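Long-range contacts in angiotensin-converting enzyme (Anopheles gambiae, PDB 6S1Y), which is a zinc metallopeptidase of the angiotensin-converting enzyme family that probably hydrolyses small peptides, and is studied as a target for mosquito insecticides: residues 31-36 / 54-59; 212-217 / 570-575; 287-292 / 343-348. All blocks are in the same frame, centred on the assembly; numbering follows the deposited sequence. Where two conformers were deposited one is given.

Contact 1. Residues 31-36 / 54-59; sequences AHQTLA and KAAADF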
# COMPACT_ATOMS: atom_id res chain seq x y z
N ALA A 31 -11.77 20.16 3.89
CA ALA A 31 -12.84 19.43 3.22
C ALA A 31 -13.05 19.98 1.82
O ALA A 31 -13.13 19.22 0.86
CB ALA A 31 -14.13 19.52 4.03
N HIS A 32 -13.13 21.30 1.68
CA HIS A 32 -13.26 21.88 0.34
C HIS A 32 -12.13 21.40 -0.56
O HIS A 32 -12.35 21.07 -1.72
CB HIS A 32 -13.27 23.41 0.44
CG HIS A 32 -13.49 24.10 -0.87
ND1 HIS A 32 -12.50 24.81 -1.51
CD2 HIS A 32 -14.58 24.17 -1.67
CE1 HIS A 32 -12.97 25.29 -2.65
NE2 HIS A 32 -14.23 24.92 -2.77
N GLN A 33 -10.93 21.32 -0.02
CA GLN A 33 -9.79 20.90 -0.83
C GLN A 33 -9.91 19.42 -1.20
O GLN A 33 -9.72 19.06 -2.37
CB GLN A 33 -8.51 21.19 -0.06
CG GLN A 33 -7.27 20.84 -0.80
CD GLN A 33 -6.55 19.72 -0.13
OE1 GLN A 33 -5.75 19.95 0.78
NE2 GLN A 33 -6.85 18.49 -0.54
N THR A 34 -10.26 18.57 -0.24
CA THR A 34 -10.46 17.16 -0.54
C THR A 34 -11.51 16.97 -1.61
O THR A 34 -11.34 16.15 -2.53
CB THR A 34 -10.86 16.43 0.73
OG1 THR A 34 -9.79 16.45 1.67
CG2 THR A 34 -11.21 15.00 0.42
N LEU A 35 -12.61 17.72 -1.52
CA LEU A 35 -13.70 17.57 -2.48
C LEU A 35 -13.23 17.87 -3.89
O LEU A 35 -13.55 17.13 -4.83
CB LEU A 35 -14.85 18.49 -2.08
CG LEU A 35 -16.26 18.00 -2.37
CD1 LEU A 35 -17.25 18.99 -1.74
CD2 LEU A 35 -16.49 17.86 -3.87
N ALA A 36 -12.47 18.95 -4.07
CA ALA A 36 -11.97 19.28 -5.40
C ALA A 36 -11.00 18.23 -5.90
O ALA A 36 -10.98 17.93 -7.10
CB ALA A 36 -11.32 20.67 -5.37
N LYS A 54 -6.43 25.29 -7.14
CA LYS A 54 -7.00 26.48 -6.49
C LYS A 54 -7.45 26.16 -5.06
O LYS A 54 -7.09 26.86 -4.11
CB LYS A 54 -8.17 27.03 -7.30
CG LYS A 54 -8.64 28.41 -6.80
CD LYS A 54 -10.15 28.61 -6.91
CE LYS A 54 -10.68 29.52 -5.78
NZ LYS A 54 -9.86 30.77 -5.61
N ALA A 55 -8.25 25.10 -4.90
CA ALA A 55 -8.72 24.76 -3.56
C ALA A 55 -7.56 24.36 -2.65
O ALA A 55 -7.59 24.63 -1.44
CB ALA A 55 -9.75 23.63 -3.64
N ALA A 56 -6.53 23.74 -3.22
CA ALA A 56 -5.33 23.45 -2.44
C ALA A 56 -4.59 24.73 -2.08
O ALA A 56 -4.12 24.89 -0.94
CB ALA A 56 -4.42 22.49 -3.20
N ALA A 57 -4.48 25.67 -3.02
CA ALA A 57 -3.86 26.95 -2.71
C ALA A 57 -4.61 27.67 -1.60
O ALA A 57 -4.00 28.20 -0.67
CB ALA A 57 -3.78 27.82 -3.97
N ASP A 58 -5.95 27.66 -1.68
CA ASP A 58 -6.78 28.26 -0.63
C ASP A 58 -6.47 27.65 0.73
O ASP A 58 -6.30 28.36 1.72
CB ASP A 58 -8.26 28.08 -0.95
CG ASP A 58 -8.70 28.86 -2.17
OD1 ASP A 58 -7.88 29.68 -2.66
OD2 ASP A 58 -9.85 28.66 -2.62
N PHE A 59 -6.43 26.32 0.79
CA PHE A 59 -6.13 25.67 2.05
C PHE A 59 -4.73 26.04 2.53
O PHE A 59 -4.51 26.22 3.73
CB PHE A 59 -6.27 24.16 1.92
CG PHE A 59 -5.79 23.42 3.13
CD1 PHE A 59 -6.57 23.33 4.26
CD2 PHE A 59 -4.54 22.83 3.14
CE1 PHE A 59 -6.13 22.66 5.38
CE2 PHE A 59 -4.09 22.16 4.26
CZ PHE A 59 -4.89 22.07 5.37
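Ala-36 and Ala-55 meet methyl to methyl, CB to CB at 3.8 Å, in the gap between two antiparallel helices whose axes, taken over these segments, pass 8.3 Å apart. This is an alpha-helical hairpin: helix 12-42 turns back through a brief link into helix 46-70. Small residues let the backbones draw together, and the CA atoms of Gln-33 and Ala-55 lie only 4.8 Å from each other. The same Ala-55 methyl also takes the imidazole of His-32: ND1 lies 3.7 Å from Ala-55 CB, the methyl standing oblique to the ring. The His-32 ring reaches it because its CG stands anti to the backbone N (chi1 -177°).

The aliphatic part of Gln-33 packs on the partner backbone. Its CG presses on Ala-56, 3.6 Å from that residue's CA, and a bend at chi2 then turns the amide along the partner helix toward Phe-59.

The amide of Gln-33 meets an aromatic ring without a hydrogen bond. Gln-33 OE1 comes 3.9 Å from Phe-59 CD2, with amide and ring planes nearly perpendicular at 84°, while Tyr-26 meets the Phe-59 ring edge-to-face. Behind Ala-56, Phe-103 and Leu-107 of helix 100-119 continue the packing.

With no hydrogen bond or salt bridge between the two segments, their pairing rests on van der Waals contact of methyls, methylenes, backbone and two rings.

Contact 2. Residues 212-217 / 570-575; sequences EQIRPL and DAILEY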
# COMPACT_ATOMS: atom_id res chain seq x y z
N GLU A 212 16.58 -7.48 7.40
CA GLU A 212 17.59 -8.51 7.60
C GLU A 212 17.00 -9.77 8.21
O GLU A 212 17.48 -10.87 7.92
CB GLU A 212 18.75 -7.98 8.46
CG GLU A 212 19.91 -8.98 8.62
CD GLU A 212 20.44 -9.52 7.28
OE1 GLU A 212 20.39 -8.81 6.23
OE2 GLU A 212 20.88 -10.69 7.29
N GLN A 213 15.97 -9.64 9.05
CA GLN A 213 15.35 -10.84 9.62
C GLN A 213 14.50 -11.57 8.59
O GLN A 213 14.39 -12.79 8.63
CB GLN A 213 14.47 -10.48 10.82
CG GLN A 213 15.19 -9.85 11.98
CD GLN A 213 14.22 -9.44 13.07
OE1 GLN A 213 13.74 -10.29 13.82
NE2 GLN A 213 13.88 -8.16 13.12
N ILE A 214 13.86 -10.82 7.69
CA ILE A 214 13.07 -11.38 6.60
C ILE A 214 13.95 -12.05 5.54
O ILE A 214 13.55 -13.06 4.95
CB ILE A 214 12.23 -10.22 6.03
CG1 ILE A 214 11.14 -9.84 7.03
CG2 ILE A 214 11.66 -10.52 4.66
CD1 ILE A 214 10.36 -11.00 7.51
N ARG A 215 15.15 -11.53 5.31
CA ARG A 215 15.94 -11.92 4.14
C ARG A 215 16.12 -13.42 3.99
O ARG A 215 15.93 -13.93 2.88
CB ARG A 215 17.30 -11.20 4.19
CG ARG A 215 18.20 -11.47 2.99
CD ARG A 215 19.67 -11.01 3.21
NE ARG A 215 20.21 -11.53 4.47
CZ ARG A 215 20.60 -12.79 4.65
NH1 ARG A 215 21.05 -13.19 5.83
NH2 ARG A 215 20.52 -13.67 3.66
N PRO A 216 16.47 -14.19 5.03
CA PRO A 216 16.71 -15.62 4.78
C PRO A 216 15.47 -16.32 4.28
O PRO A 216 15.54 -17.20 3.41
CB PRO A 216 17.17 -16.16 6.15
CG PRO A 216 17.61 -14.95 6.91
CD PRO A 216 16.68 -13.84 6.44
N LEU A 217 14.31 -15.95 4.82
CA LEU A 217 13.06 -16.54 4.37
C LEU A 217 12.76 -16.09 2.95
O LEU A 217 12.46 -16.91 2.07
CB LEU A 217 11.95 -16.18 5.36
CG LEU A 217 12.42 -16.46 6.82
CD1 LEU A 217 13.25 -15.33 7.49
CD2 LEU A 217 11.26 -16.84 7.75
N ASP A 570 8.47 -10.53 14.96
CA ASP A 570 8.21 -11.82 15.59
C ASP A 570 6.97 -12.48 14.99
O ASP A 570 7.01 -13.64 14.57
CB ASP A 570 8.07 -11.62 17.11
CG ASP A 570 7.69 -12.90 17.86
OD1 ASP A 570 7.77 -14.01 17.29
OD2 ASP A 570 7.32 -12.78 19.06
N ALA A 571 5.88 -11.71 14.91
CA ALA A 571 4.60 -12.27 14.46
C ALA A 571 4.69 -12.80 13.04
O ALA A 571 4.27 -13.92 12.75
CB ALA A 571 3.49 -11.22 14.58
N ILE A 572 5.26 -12.00 12.13
CA ILE A 572 5.29 -12.42 10.73
C ILE A 572 6.28 -13.55 10.50
O ILE A 572 6.03 -14.43 9.68
CB ILE A 572 5.59 -11.22 9.80
CG1 ILE A 572 5.42 -11.64 8.35
CG2 ILE A 572 6.97 -10.66 10.02
CD1 ILE A 572 5.68 -10.54 7.33
N LEU A 573 7.40 -13.59 11.24
CA LEU A 573 8.28 -14.75 11.14
C LEU A 573 7.62 -16.01 11.67
O LEU A 573 7.84 -17.10 11.12
CB LEU A 573 9.59 -14.50 11.90
CG LEU A 573 10.46 -13.40 11.28
CD1 LEU A 573 11.67 -13.07 12.18
CD2 LEU A 573 10.92 -13.83 9.90
N GLU A 574 6.79 -15.91 12.71
CA GLU A 574 6.03 -17.07 13.18
C GLU A 574 5.03 -17.52 12.12
O GLU A 574 4.85 -18.73 11.90
CB GLU A 574 5.30 -16.76 14.49
CG GLU A 574 4.49 -17.93 15.07
CD GLU A 574 3.67 -17.57 16.33
OE1 GLU A 574 3.86 -16.47 16.91
OE2 GLU A 574 2.80 -18.40 16.72
N TYR A 575 4.35 -16.56 11.49
CA TYR A 575 3.33 -16.89 10.50
C TYR A 575 3.92 -17.73 9.37
O TYR A 575 3.32 -18.72 8.94
CB TYR A 575 2.73 -15.58 9.95
CG TYR A 575 1.58 -15.75 8.99
CD1 TYR A 575 1.81 -15.95 7.63
CD2 TYR A 575 0.27 -15.68 9.43
CE1 TYR A 575 0.77 -16.09 6.73
CE2 TYR A 575 -0.80 -15.82 8.53
CZ TYR A 575 -0.53 -16.02 7.18
OH TYR A 575 -1.54 -16.17 6.28
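Leu-573 carries most of this contact, reaching from the short helix 570-575 to Gln-213, Ile-214 and Leu-217 of the long helix 203-233 in the mainly alpha-helical fold of the angiotensin-converting enzyme family. The two segments run almost parallel, 8° apart, yet their axes stay 10.8 Å from each other, so side chains rather than backbones bridge the gap. No hydrogen bond joins them.

The tight part is wholly aliphatic. Leu-573 CD2 rests against both Ile-214 and Leu-217, which lie three residues apart where the helix kinks at Pro-216; it is 3.7 Å from Ile-214 CD1. Leu-217 crosses Leu-573 at about a right angle and offers both of its methyls to that same branch. In Ile-214, chi1 (-71°) sets CG1 anti to the carbonyl carbon, and the bend at chi2 then swings CD1 to the partner; there it also meets Ile-572 CG2, more loosely, at 4.2 Å. Beyond this cluster Phe-505 of helix 495-514 covers Ile-572, and Tyr-580 of helix 577-590 touches Leu-217, so the methyls belong to a larger apolar core.

Toward solvent the packing thins. The exposed Gln-213 runs at roughly a right angle to Leu-573 and brushes its other branch, with OE1 3.8 Å from Leu-573 CD1; its NE2 makes a weak hydrogen bond back to Asp-209 O.

Farther round helix 203-233, turned from the partner, Arg-215 grips Glu-212 side-on, while its NH2 forms a salt bridge with Glu-219 one turn on. The two stronger bonds to Glu-212, from NE and NH1, converge on OE2 from the same face of the carboxylate, and NE adds a weak one to OE1. OE2 lies practically in the guanidinium plane, and the Arg-215 NH1 to Glu-212 OE2 distance is 2.9 Å.

Contact 3. Residues 287-292 / 343-348; sequences IKMFQM and QCTRVN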
# COMPACT_ATOMS: atom_id res chain seq x y z
N ILE A 287 -20.47 -4.88 -6.32
CA ILE A 287 -21.26 -4.46 -5.17
C ILE A 287 -21.39 -5.60 -4.17
O ILE A 287 -21.25 -5.39 -2.95
CB ILE A 287 -22.64 -3.93 -5.61
CG1 ILE A 287 -22.58 -2.41 -5.79
CG2 ILE A 287 -23.71 -4.29 -4.62
CD1 ILE A 287 -23.73 -1.85 -6.61
N LYS A 288 -21.68 -6.81 -4.65
CA LYS A 288 -21.69 -7.96 -3.76
C LYS A 288 -20.37 -8.04 -2.98
O LYS A 288 -20.37 -8.32 -1.78
CB LYS A 288 -21.94 -9.23 -4.57
CG LYS A 288 -21.90 -10.54 -3.78
CD LYS A 288 -22.98 -10.64 -2.71
CE LYS A 288 -23.13 -12.09 -2.21
NZ LYS A 288 -23.81 -12.17 -0.87
N MET A 289 -19.25 -7.73 -3.64
CA MET A 289 -17.95 -7.86 -2.98
C MET A 289 -17.82 -6.87 -1.83
O MET A 289 -17.36 -7.23 -0.74
CB MET A 289 -16.81 -7.66 -3.99
CG MET A 289 -16.66 -8.80 -4.97
SD MET A 289 -15.78 -8.34 -6.48
CE MET A 289 -14.09 -8.21 -5.87
N PHE A 290 -18.25 -5.62 -2.04
CA PHE A 290 -18.22 -4.64 -0.96
C PHE A 290 -19.23 -4.97 0.13
O PHE A 290 -18.97 -4.72 1.32
CB PHE A 290 -18.46 -3.24 -1.52
CG PHE A 290 -17.27 -2.68 -2.25
CD1 PHE A 290 -17.07 -2.93 -3.59
CD2 PHE A 290 -16.34 -1.90 -1.59
CE1 PHE A 290 -15.98 -2.43 -4.27
CE2 PHE A 290 -15.25 -1.40 -2.25
CZ PHE A 290 -15.07 -1.66 -3.60
N GLN A 291 -20.38 -5.53 -0.24
CA GLN A 291 -21.36 -5.95 0.76
C GLN A 291 -20.76 -6.98 1.69
O GLN A 291 -20.93 -6.90 2.91
CB GLN A 291 -22.60 -6.50 0.06
CG GLN A 291 -23.55 -5.42 -0.43
CD GLN A 291 -24.64 -5.93 -1.36
OE1 GLN A 291 -24.47 -6.92 -2.08
NE2 GLN A 291 -25.78 -5.24 -1.35
N MET A 292 -19.99 -7.93 1.16
CA MET A 292 -19.37 -8.92 2.03
C MET A 292 -18.29 -8.33 2.92
O MET A 292 -18.13 -8.77 4.06
CB MET A 292 -18.82 -10.05 1.19
CG MET A 292 -19.94 -10.92 0.66
SD MET A 292 -19.33 -12.17 -0.45
CE MET A 292 -18.47 -13.21 0.73
N GLN A 343 -12.74 2.69 -6.95
CA GLN A 343 -12.05 1.46 -7.30
C GLN A 343 -12.62 0.93 -8.61
O GLN A 343 -13.84 0.82 -8.76
CB GLN A 343 -12.19 0.40 -6.20
CG GLN A 343 -11.36 -0.86 -6.47
CD GLN A 343 -11.32 -1.80 -5.27
OE1 GLN A 343 -11.55 -1.40 -4.13
NE2 GLN A 343 -11.01 -3.07 -5.54
N CYS A 344 -11.73 0.61 -9.54
CA CYS A 344 -12.14 0.02 -10.81
C CYS A 344 -12.17 -1.50 -10.64
O CYS A 344 -11.48 -2.27 -11.30
CB CYS A 344 -11.23 0.50 -11.94
SG CYS A 344 -11.31 2.34 -12.12
N THR A 345 -13.07 -1.90 -9.74
CA THR A 345 -13.19 -3.28 -9.29
C THR A 345 -13.45 -4.27 -10.41
O THR A 345 -14.27 -4.04 -11.31
CB THR A 345 -14.34 -3.37 -8.28
OG1 THR A 345 -14.24 -2.29 -7.34
CG2 THR A 345 -14.29 -4.69 -7.51
N ARG A 346 -12.77 -5.41 -10.33
CA ARG A 346 -13.01 -6.57 -11.18
C ARG A 346 -13.30 -7.77 -10.30
O ARG A 346 -13.00 -7.78 -9.11
CB ARG A 346 -11.81 -6.83 -12.09
CG ARG A 346 -11.48 -5.63 -12.98
CD ARG A 346 -12.40 -5.59 -14.18
NE ARG A 346 -11.98 -6.60 -15.15
CZ ARG A 346 -12.60 -6.85 -16.30
NH1 ARG A 346 -13.69 -6.18 -16.62
NH2 ARG A 346 -12.13 -7.80 -17.10
N VAL A 347 -13.92 -8.79 -10.88
CA VAL A 347 -14.43 -9.93 -10.10
C VAL A 347 -13.33 -10.99 -10.12
O VAL A 347 -13.28 -11.85 -11.01
CB VAL A 347 -15.76 -10.45 -10.65
CG1 VAL A 347 -16.19 -11.69 -9.87
CG2 VAL A 347 -16.86 -9.40 -10.55
N ASN A 348 -12.44 -10.92 -9.13
CA ASN A 348 -11.46 -11.97 -8.89
C ASN A 348 -10.99 -11.86 -7.45
O ASN A 348 -11.30 -10.90 -6.73
CB ASN A 348 -10.27 -11.89 -9.87
CG ASN A 348 -9.54 -10.57 -9.79
OD1 ASN A 348 -8.94 -10.23 -8.76
ND2 ASN A 348 -9.57 -9.80 -10.87
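Met-289, on helix 286-299, faces an irregular strip of backbone in which Cys-344, joined by a disulfide to Cys-326, and Val-347 each centre an inverse gamma turn, and the nearest CA atoms, those of Met-289 and Val-347, are 8.2 Å apart. Two neighbouring helix side chains fill that gap. Met-289 bends at chi3 (74°), which brings its CE to the strip, 3.4 Å from Arg-346 O. The same methyl meets Thr-345 tip to tip, CE to CG2 at 3.9 Å, while SD lies 4.3 Å from Val-347 CG2.

Phe-290 reaches the other side of Thr-345. Its ring edge receives the hydroxyl near the ring plane, with CE1 3.5 Å from Thr-345 OG1; that hydroxyl is hydrogen-bonded elsewhere, to Leu-315 O.

The strip leads from strand 339-342 into helix 349-368, N-capped by Asn-348 through OD1 to Glu-351 N; this helix carries the HExxH zinc-binding motif of the metallopeptidase family, whose His-357 and His-361 bind the zinc together with Glu-385.

Gln-343 extends between Phe-290 and the motif helix. Its NE2 bonds to Glu-351 OE2, whereas OE1 is buried without a hydrogen-bonding partner in the model, 3.6 Å from Phe-290 CZ, the amide plane inclined 69° to the ring.

How contacts of different span build one helical fold can be followed along this chain. Contact 1 joins helix 12-42 to helix 46-70 across a short turn near the N terminus. Contact 2 opens later, on helix 203-233, and closes only at helix 570-575, so that some 350 residues lie in its loop. Contact 3 is nested inside that loop and ties helix 286-299 to the lead-in of the zinc-binding helix 349-368. Contact 1 closes before the others open, and no two cross. Contacts 1 and 2 sit on opposite sides of the chain's centre, their centres 43 Å apart, and contact 3 touches neither: its nearest atoms are about 14 Å from those of contact 1 and about 17 Å from those of contact 2.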